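Local coordinates for uncharacterized protein YbaA (Shigella flexneri, PDB 2OKQ) that is of unknown function, a small bacterial protein of the DUF1428 family that folds as an antiparallel sheet covered by helices, at residues A47-A59 with A106-F119. Sequence-based numbering, arbitrary orientation. Where two conformers were deposited one is given.
Sequences AAKAAPLFKEFGA and ANQKMMSDPRMKEF. With NA (sodium ion), chain C.
Helix 47-56 meets the helix of 106-111 at an angle of 129° between their directions, the axes 9.8 Å apart at closest approach, and runs nearly antiparallel to the short, weakly bonded helix 114-118; the backbones come nearest where Phe57 faces Ala106. Phe57 carries the largest share of the buried surface. Its CB packs on Ala106 CB, while CB of Lys109 sits over the centre of the ring, 3.8 Å from the centroid, a CH-pi contact extended along the lysine chain by CD. At the ring edge Asp113 OD2 lies in plane, 3.1 Å from Phe57 CZ. A water bridges Phe57 O and Lys109 NZ. On the side nearer the sheet, Met110, in the conformer described, reaches the Phe54 ring with CG anti to the backbone N (chi1 -178°) and two further bends, setting CE 3.4 Å from the ring centroid, with SD farther above the same face. Asn107 OD1 touches the edge of that ring; Asn107 ND2 is hydrogen-bonded to Asp29. Leu53, likewise in one of two conformers, packs CB on Met110 CE, CD1 on the poorly ordered Met116, and CD2 over one face of the Arg115 guanidinium. That guanidinium grips Glu56 end-on, Arg115 NH2 to Glu56 OE2 (3.0 Å, 165°) being straighter than Arg115 NH1 to Glu56 OE1, and holds Asp113 side-on through NE and NH2. Asp113, at the N-cap of helix 114-118, caps it by accepting from Arg115 N through the anti lone pair of OD1, which also takes Arg115 NE. Gly58 ends the first helix in a Schellman motif. Phe54 also packs against Ile62 and Tyr97 of the sheet. A Met-aromatic contact and a Glu-Arg-Asp salt-bridge network thus join the two helices of a ferredoxin-like fold over one face of its sheet.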
ATOM      1  N   ALA A  47      13.211   8.119  -0.484  1.00 34.62           N
ATOM      2  CA  ALA A  47      12.040   8.024   0.387  1.00 32.78           C
ATOM      3  C   ALA A  47      12.350   8.470   1.806  1.00 31.71           C
ATOM      4  O   ALA A  47      11.516   9.092   2.465  1.00 30.64           O
ATOM      5  CB  ALA A  47      11.475   6.598   0.380  1.00 32.42           C
ATOM      6  N   ALA A  48      13.554   8.153   2.283  1.00 30.99           N
ATOM      7  CA  ALA A  48      13.962   8.554   3.627  1.00 31.70           C
ATOM      8  C   ALA A  48      14.109  10.075   3.727  1.00 32.02           C
ATOM      9  O   ALA A  48      13.887  10.652   4.785  1.00 31.99           O
ATOM     10  CB  ALA A  48      15.234   7.846   4.038  1.00 31.45           C
ATOM     11  N   LYS A  49      14.450  10.716   2.613  1.00 33.55           N
ATOM     12  CA  LYS A  49      14.497  12.181   2.552  1.00 34.35           C
ATOM     13  C   LYS A  49      13.104  12.796   2.497  1.00 34.44           C
ATOM     14  O   LYS A  49      12.822  13.765   3.209  1.00 34.42           O
ATOM     15  CB  LYS A  49      15.343  12.647   1.367  1.00 35.81           C
ATOM     16  CG  LYS A  49      16.828  12.330   1.524  1.00 39.37           C
ATOM     17  CD  LYS A  49      17.696  13.315   0.752  1.00 44.35           C
ATOM     18  CE  LYS A  49      19.155  13.219   1.184  1.00 46.13           C
ATOM     19  NZ  LYS A  49      19.827  11.991   0.656  1.00 50.12           N
ATOM     20  N   ALA A  50      12.226  12.214   1.673  1.00 33.00           N
ATOM     21  CA  ALA A  50      10.850  12.693   1.556  1.00 31.98           C
ATOM     22  C   ALA A  50      10.024  12.481   2.817  1.00 31.18           C
ATOM     23  O   ALA A  50       9.259  13.356   3.191  1.00 30.94           O
ATOM     24  CB  ALA A  50      10.157  12.076   0.341  1.00 32.37           C
ATOM     25  N   ALA A  51      10.182  11.332   3.485  1.00 30.19           N
ATOM     26  CA  ALA A  51       9.302  10.964   4.602  1.00 29.33           C
ATOM     27  C   ALA A  51       9.137  12.018   5.710  1.00 29.24           C
ATOM     28  O   ALA A  51       8.016  12.349   6.056  1.00 27.42           O
ATOM     29  CB  ALA A  51       9.692   9.602   5.197  1.00 30.37           C
ATOM     30  N   PRO A  52      10.249  12.536   6.280  1.00 28.68           N
ATOM     31  CA  PRO A  52      10.099  13.587   7.304  1.00 27.90           C
ATOM     32  C   PRO A  52       9.379  14.857   6.804  1.00 27.11           C
ATOM     33  O   PRO A  52       8.726  15.539   7.598  1.00 26.16           O
ATOM     34  CB  PRO A  52      11.549  13.920   7.695  1.00 28.74           C
ATOM     35  CG  PRO A  52      12.388  13.414   6.577  1.00 29.48           C
ATOM     36  CD  PRO A  52      11.666  12.194   6.055  1.00 29.15           C
ATOM     37  N   LEU A  53       9.473  15.142   5.510  1.00 25.96           N
ATOM     38  CA  LEU A  53       8.762  16.289   4.927  1.00 25.88           C
ATOM     39  C   LEU A  53       7.262  16.046   4.956  1.00 25.20           C
ATOM     40  O   LEU A  53       6.500  16.888   5.401  1.00 24.87           O
ATOM     41  CB  LEU A  53       9.248  16.602   3.511  0.70 26.57           C
ATOM     42  CG  LEU A  53      10.703  17.083   3.398  0.70 27.45           C
ATOM     43  CD1 LEU A  53      11.041  17.366   1.962  0.70 29.65           C
ATOM     44  CD2 LEU A  53      10.938  18.319   4.259  0.70 31.45           C
ATOM     45  N   PHE A  54       6.843  14.866   4.512  1.00 25.01           N
ATOM     46  CA  PHE A  54       5.416  14.529   4.574  1.00 24.01           C
ATOM     47  C   PHE A  54       4.898  14.610   6.000  1.00 23.86           C
ATOM     48  O   PHE A  54       3.793  15.084   6.236  1.00 22.90           O
ATOM     49  CB  PHE A  54       5.177  13.121   4.017  1.00 24.17           C
ATOM     50  CG  PHE A  54       5.018  13.069   2.526  1.00 24.35           C
ATOM     51  CD1 PHE A  54       3.899  13.626   1.910  1.00 25.47           C
ATOM     52  CD2 PHE A  54       5.951  12.418   1.742  1.00 24.28           C
ATOM     53  CE1 PHE A  54       3.730  13.557   0.521  1.00 24.86           C
ATOM     54  CE2 PHE A  54       5.790  12.338   0.352  1.00 25.89           C
ATOM     55  CZ  PHE A  54       4.684  12.919  -0.256  1.00 28.04           C
ATOM     56  N   LYS A  55       5.685  14.136   6.962  1.00 24.61           N
ATOM     57  CA  LYS A  55       5.237  14.182   8.360  1.00 24.74           C
ATOM     58  C   LYS A  55       5.071  15.619   8.843  1.00 25.30           C
ATOM     59  O   LYS A  55       4.131  15.924   9.565  1.00 24.44           O
ATOM     60  CB  LYS A  55       6.226  13.448   9.273  0.60 25.17           C
ATOM     61  CG  LYS A  55       6.396  11.951   8.969  0.60 26.77           C
ATOM     62  CD  LYS A  55       5.544  11.071   9.862  0.60 27.86           C
ATOM     63  CE  LYS A  55       6.251  10.804  11.189  0.60 30.90           C
ATOM     64  NZ  LYS A  55       5.773   9.560  11.842  0.60 32.08           N
ATOM     65  N   GLU A  56       5.995  16.482   8.432  1.00 26.21           N
ATOM     66  CA  GLU A  56       5.935  17.904   8.763  1.00 27.45           C
ATOM     67  C   GLU A  56       4.613  18.511   8.282  1.00 26.95           C
ATOM     68  O   GLU A  56       4.013  19.358   8.952  1.00 27.55           O
ATOM     69  CB  GLU A  56       7.136  18.617   8.130  1.00 27.19           C
ATOM     70  CG  GLU A  56       7.148  20.122   8.291  1.00 33.39           C
ATOM     71  CD  GLU A  56       8.291  20.771   7.529  1.00 37.32           C
ATOM     72  OE1 GLU A  56       9.414  20.238   7.567  1.00 39.28           O
ATOM     73  OE2 GLU A  56       8.059  21.814   6.878  1.00 41.52           O
ATOM     74  N   PHE A  57       4.154  18.048   7.130  1.00 27.11           N
ATOM     75  CA  PHE A  57       2.945  18.572   6.509  1.00 25.99           C
ATOM     76  C   PHE A  57       1.663  17.869   6.966  1.00 25.18           C
ATOM     77  O   PHE A  57       0.577  18.185   6.487  1.00 25.24           O
ATOM     78  CB  PHE A  57       3.083  18.526   4.987  1.00 27.80           C
ATOM     79  CG  PHE A  57       4.238  19.344   4.450  1.00 30.13           C
ATOM     80  CD1 PHE A  57       4.661  20.505   5.096  1.00 36.74           C
ATOM     81  CD2 PHE A  57       4.879  18.960   3.289  1.00 33.39           C
ATOM     82  CE1 PHE A  57       5.727  21.260   4.593  1.00 35.71           C
ATOM     83  CE2 PHE A  57       5.935  19.714   2.775  1.00 36.31           C
ATOM     84  CZ  PHE A  57       6.355  20.856   3.433  1.00 35.73           C
ATOM     85  N   GLY A  58       1.778  16.933   7.899  1.00 22.92           N
ATOM     86  CA  GLY A  58       0.577  16.347   8.507  1.00 21.61           C
ATOM     87  C   GLY A  58       0.364  14.842   8.303  1.00 19.70           C
ATOM     88  O   GLY A  58      -0.602  14.273   8.834  1.00 19.40           O
ATOM     89  N   ALA A  59       1.235  14.208   7.520  1.00 20.03           N
ATOM     90  CA  ALA A  59       1.198  12.737   7.389  1.00 18.00           C
ATOM     91  C   ALA A  59       1.471  12.033   8.714  1.00 18.69           C
ATOM     92  O   ALA A  59       2.328  12.473   9.500  1.00 19.11           O
ATOM     93  CB  ALA A  59       2.183  12.266   6.348  1.00 16.83           C
ATOM     94  N   ALA A 106      -1.285  18.727   2.622  1.00 19.27           N
ATOM     95  CA  ALA A 106       0.066  18.166   2.579  1.00 18.61           C
ATOM     96  C   ALA A 106       0.617  18.066   1.158  1.00 19.14           C
ATOM     97  O   ALA A 106       1.745  18.503   0.901  1.00 19.80           O
ATOM     98  CB  ALA A 106       0.095  16.782   3.291  1.00 19.58           C
ATOM     99  N   ASN A 107      -0.168  17.509   0.230  1.00 18.01           N
ATOM    100  CA  ASN A 107       0.255  17.362  -1.156  1.00 18.04           C
ATOM    101  C   ASN A 107       0.472  18.710  -1.845  1.00 19.02           C
ATOM    102  O   ASN A 107       1.435  18.880  -2.597  1.00 19.15           O
ATOM    103  CB  ASN A 107      -0.703  16.477  -1.949  1.00 17.57           C
ATOM    104  CG  ASN A 107      -0.643  15.029  -1.500  1.00 20.93           C
ATOM    105  OD1 ASN A 107       0.397  14.565  -1.020  1.00 19.85           O
ATOM    106  ND2 ASN A 107      -1.754  14.315  -1.635  1.00 16.68           N
ATOM    107  N   GLN A 108      -0.382  19.680  -1.546  1.00 19.30           N
ATOM    108  CA  GLN A 108      -0.195  21.020  -2.109  1.00 21.28           C
ATOM    109  C   GLN A 108       1.132  21.639  -1.642  1.00 22.94           C
ATOM    110  O   GLN A 108       1.886  22.205  -2.463  1.00 22.70           O
ATOM    111  CB  GLN A 108      -1.364  21.935  -1.738  1.00 21.04           C
ATOM    112  CG  GLN A 108      -1.528  23.125  -2.712  1.00 21.48           C
ATOM    113  CD  GLN A 108      -2.093  22.714  -4.058  1.00 21.51           C
ATOM    114  OE1 GLN A 108      -3.223  22.247  -4.145  1.00 21.56           O
ATOM    115  NE2 GLN A 108      -1.296  22.861  -5.123  1.00 22.98           N
ATOM    116  N   LYS A 109       1.401  21.516  -0.346  1.00 24.97           N
ATOM    117  CA  LYS A 109       2.661  21.974   0.262  1.00 28.67           C
ATOM    118  C   LYS A 109       3.877  21.287  -0.331  1.00 30.38           C
ATOM    119  O   LYS A 109       4.845  21.952  -0.701  1.00 29.91           O
ATOM    120  CB  LYS A 109       2.666  21.756   1.770  1.00 29.51           C
ATOM    121  CG  LYS A 109       1.724  22.628   2.544  1.00 32.18           C
ATOM    122  CD  LYS A 109       1.775  22.255   4.007  1.00 37.65           C
ATOM    123  CE  LYS A 109       0.743  23.019   4.794  1.00 41.34           C
ATOM    124  NZ  LYS A 109       0.685  22.517   6.194  1.00 46.23           N
ATOM    125  N   MET A 110       3.818  19.960  -0.410  0.60 30.93           N
ATOM    126  CA  MET A 110       4.894  19.168  -0.973  0.60 32.21           C
ATOM    127  C   MET A 110       5.284  19.713  -2.339  0.60 33.11           C
ATOM    128  O   MET A 110       6.463  19.928  -2.608  0.60 33.44           O
ATOM    129  CB  MET A 110       4.487  17.690  -1.061  0.60 31.91           C
ATOM    130  CG  MET A 110       5.563  16.768  -1.599  0.60 33.26           C
ATOM    131  SD  MET A 110       7.093  16.828  -0.647  0.60 35.14           S
ATOM    132  CE  MET A 110       6.693  15.833   0.786  0.60 34.04           C
ATOM    133  N   MET A 111       4.283  19.970  -3.178  1.00 33.62           N
ATOM    134  CA  MET A 111       4.503  20.453  -4.527  1.00 35.75           C
ATOM    135  C   MET A 111       5.101  21.860  -4.574  1.00 36.95           C
ATOM    136  O   MET A 111       5.710  22.224  -5.565  1.00 37.97           O
ATOM    137  CB  MET A 111       3.219  20.373  -5.334  1.00 35.89           C
ATOM    138  CG  MET A 111       2.811  18.920  -5.591  1.00 38.21           C
ATOM    139  SD  MET A 111       1.450  18.782  -6.735  1.00 41.19           S
ATOM    140  CE  MET A 111       2.236  19.377  -8.228  1.00 43.89           C
ATOM    141  N   SER A 112       4.925  22.635  -3.509  1.00 38.79           N
ATOM    142  CA  SER A 112       5.490  23.989  -3.474  1.00 40.43           C
ATOM    143  C   SER A 112       6.760  24.055  -2.618  1.00 41.25           C
ATOM    144  O   SER A 112       7.251  25.146  -2.307  1.00 40.84           O
ATOM    145  CB  SER A 112       4.447  25.005  -3.001  1.00 40.68           C
ATOM    146  OG  SER A 112       4.124  24.828  -1.633  1.00 42.31           O
ATOM    147  N   ASP A 113       7.292  22.890  -2.246  1.00 41.57           N
ATOM    148  CA  ASP A 113       8.492  22.840  -1.408  1.00 42.80           C
ATOM    149  C   ASP A 113       9.767  22.651  -2.230  1.00 43.41           C
ATOM    150  O   ASP A 113       9.879  21.697  -2.996  1.00 43.55           O
ATOM    151  CB  ASP A 113       8.364  21.775  -0.307  1.00 42.17           C
ATOM    152  CG  ASP A 113       9.233  22.081   0.901  1.00 42.04           C
ATOM    153  OD1 ASP A 113      10.465  22.180   0.757  1.00 40.95           O
ATOM    154  OD2 ASP A 113       8.687  22.242   2.001  1.00 44.23           O
ATOM    155  N   PRO A 114      10.740  23.575  -2.082  1.00 45.42           N
ATOM    156  CA  PRO A 114      11.996  23.468  -2.823  1.00 46.57           C
ATOM    157  C   PRO A 114      12.827  22.286  -2.368  1.00 47.79           C
ATOM    158  O   PRO A 114      13.672  21.824  -3.123  1.00 48.29           O
ATOM    159  CB  PRO A 114      12.725  24.777  -2.493  1.00 46.52           C
ATOM    160  CG  PRO A 114      11.697  25.669  -1.927  1.00 46.12           C
ATOM    161  CD  PRO A 114      10.734  24.766  -1.222  1.00 44.94           C
ATOM    162  N   ARG A 115      12.579  21.804  -1.148  1.00 49.72           N
ATOM    163  CA  ARG A 115      13.256  20.609  -0.625  1.00 51.91           C
ATOM    164  C   ARG A 115      12.962  19.362  -1.447  1.00 54.19           C
ATOM    165  O   ARG A 115      13.814  18.487  -1.557  1.00 54.58           O
ATOM    166  CB  ARG A 115      12.908  20.356   0.844  1.00 51.09           C
ATOM    167  CG  ARG A 115      13.639  21.250   1.824  1.00 50.18           C
ATOM    168  CD  ARG A 115      13.093  21.128   3.240  1.00 47.40           C
ATOM    169  NE  ARG A 115      11.714  21.607   3.349  1.00 46.32           N
ATOM    170  CZ  ARG A 115      11.025  21.679   4.485  1.00 46.40           C
ATOM    171  NH1 ARG A 115      11.567  21.291   5.628  1.00 46.78           N
ATOM    172  NH2 ARG A 115       9.776  22.122   4.480  1.00 47.66           N
ATOM    173  N   MET A 116      11.762  19.269  -2.014  1.00 57.35           N
ATOM    174  CA  MET A 116      11.451  18.140  -2.897  1.00 60.32           C
ATOM    175  C   MET A 116      11.553  18.475  -4.381  1.00 61.88           C
ATOM    176  O   MET A 116      11.415  17.596  -5.232  1.00 62.12           O
ATOM    177  CB  MET A 116      10.105  17.492  -2.552  1.00 60.65           C
ATOM    178  CG  MET A 116      10.191  16.418  -1.452  1.00 62.28           C
ATOM    179  SD  MET A 116      11.385  15.068  -1.665  1.00 66.40           S
ATOM    180  CE  MET A 116      10.577  14.104  -2.943  1.00 65.92           C
ATOM    181  N   LYS A 117      11.806  19.746  -4.683  1.00 64.12           N
ATOM    182  CA  LYS A 117      12.166  20.150  -6.035  1.00 66.22           C
ATOM    183  C   LYS A 117      13.569  19.648  -6.345  1.00 67.40           C
ATOM    184  O   LYS A 117      13.833  19.158  -7.446  1.00 67.93           O
ATOM    185  CB  LYS A 117      12.102  21.672  -6.186  1.00 66.34           C
ATOM    186  CG  LYS A 117      10.692  22.224  -6.392  1.00 67.78           C
ATOM    187  CD  LYS A 117      10.198  22.066  -7.838  1.00 69.50           C
ATOM    188  CE  LYS A 117      10.877  23.047  -8.800  1.00 70.20           C
ATOM    189  NZ  LYS A 117      10.442  24.455  -8.585  1.00 70.38           N
ATOM    190  N   GLU A 118      14.455  19.763  -5.357  1.00 68.89           N
ATOM    191  CA  GLU A 118      15.844  19.324  -5.478  1.00 70.21           C
ATOM    192  C   GLU A 118      15.917  17.802  -5.490  1.00 70.67           C
ATOM    193  O   GLU A 118      15.689  17.181  -6.530  1.00 70.98           O
ATOM    194  CB  GLU A 118      16.698  19.900  -4.342  1.00 70.47           C
ATOM    195  CG  GLU A 118      16.887  21.413  -4.389  1.00 71.68           C
ATOM    196  CD  GLU A 118      17.311  21.995  -3.049  1.00 73.46           C
ATOM    197  OE1 GLU A 118      17.778  21.223  -2.178  1.00 74.07           O
ATOM    198  OE2 GLU A 118      17.177  23.228  -2.865  1.00 74.57           O
ATOM    199  N   PHE A 119      16.225  17.207  -4.336  1.00 71.28           N
ATOM    200  CA  PHE A 119      16.279  15.750  -4.197  1.00 71.77           C
ATOM    201  C   PHE A 119      14.868  15.146  -4.252  1.00 71.69           C
ATOM    202  O   PHE A 119      14.324  14.669  -3.247  1.00 71.83           O
ATOM    203  CB  PHE A 119      17.028  15.345  -2.916  1.00 72.03           C
ATOM    204  CG  PHE A 119      18.524  15.208  -3.095  1.00 73.24           C
ATOM    205  CD1 PHE A 119      19.093  13.970  -3.385  1.00 74.17           C
ATOM    206  CD2 PHE A 119      19.363  16.315  -2.961  1.00 74.39           C
ATOM    207  CE1 PHE A 119      20.476  13.833  -3.546  1.00 74.56           C
ATOM    208  CE2 PHE A 119      20.748  16.191  -3.120  1.00 74.75           C
ATOM    209  CZ  PHE A 119      21.304  14.945  -3.413  1.00 74.84           C
TER
HETATM  210 NA    NA C 118      -4.471  20.622  -4.905  1.00 18.44          NA
HETATM  211  O   HOH W   1      -0.825  20.360   6.066  1.00 42.74           O
HETATM  212  O   HOH W   2      -4.013  19.164  -2.957  1.00 20.70           O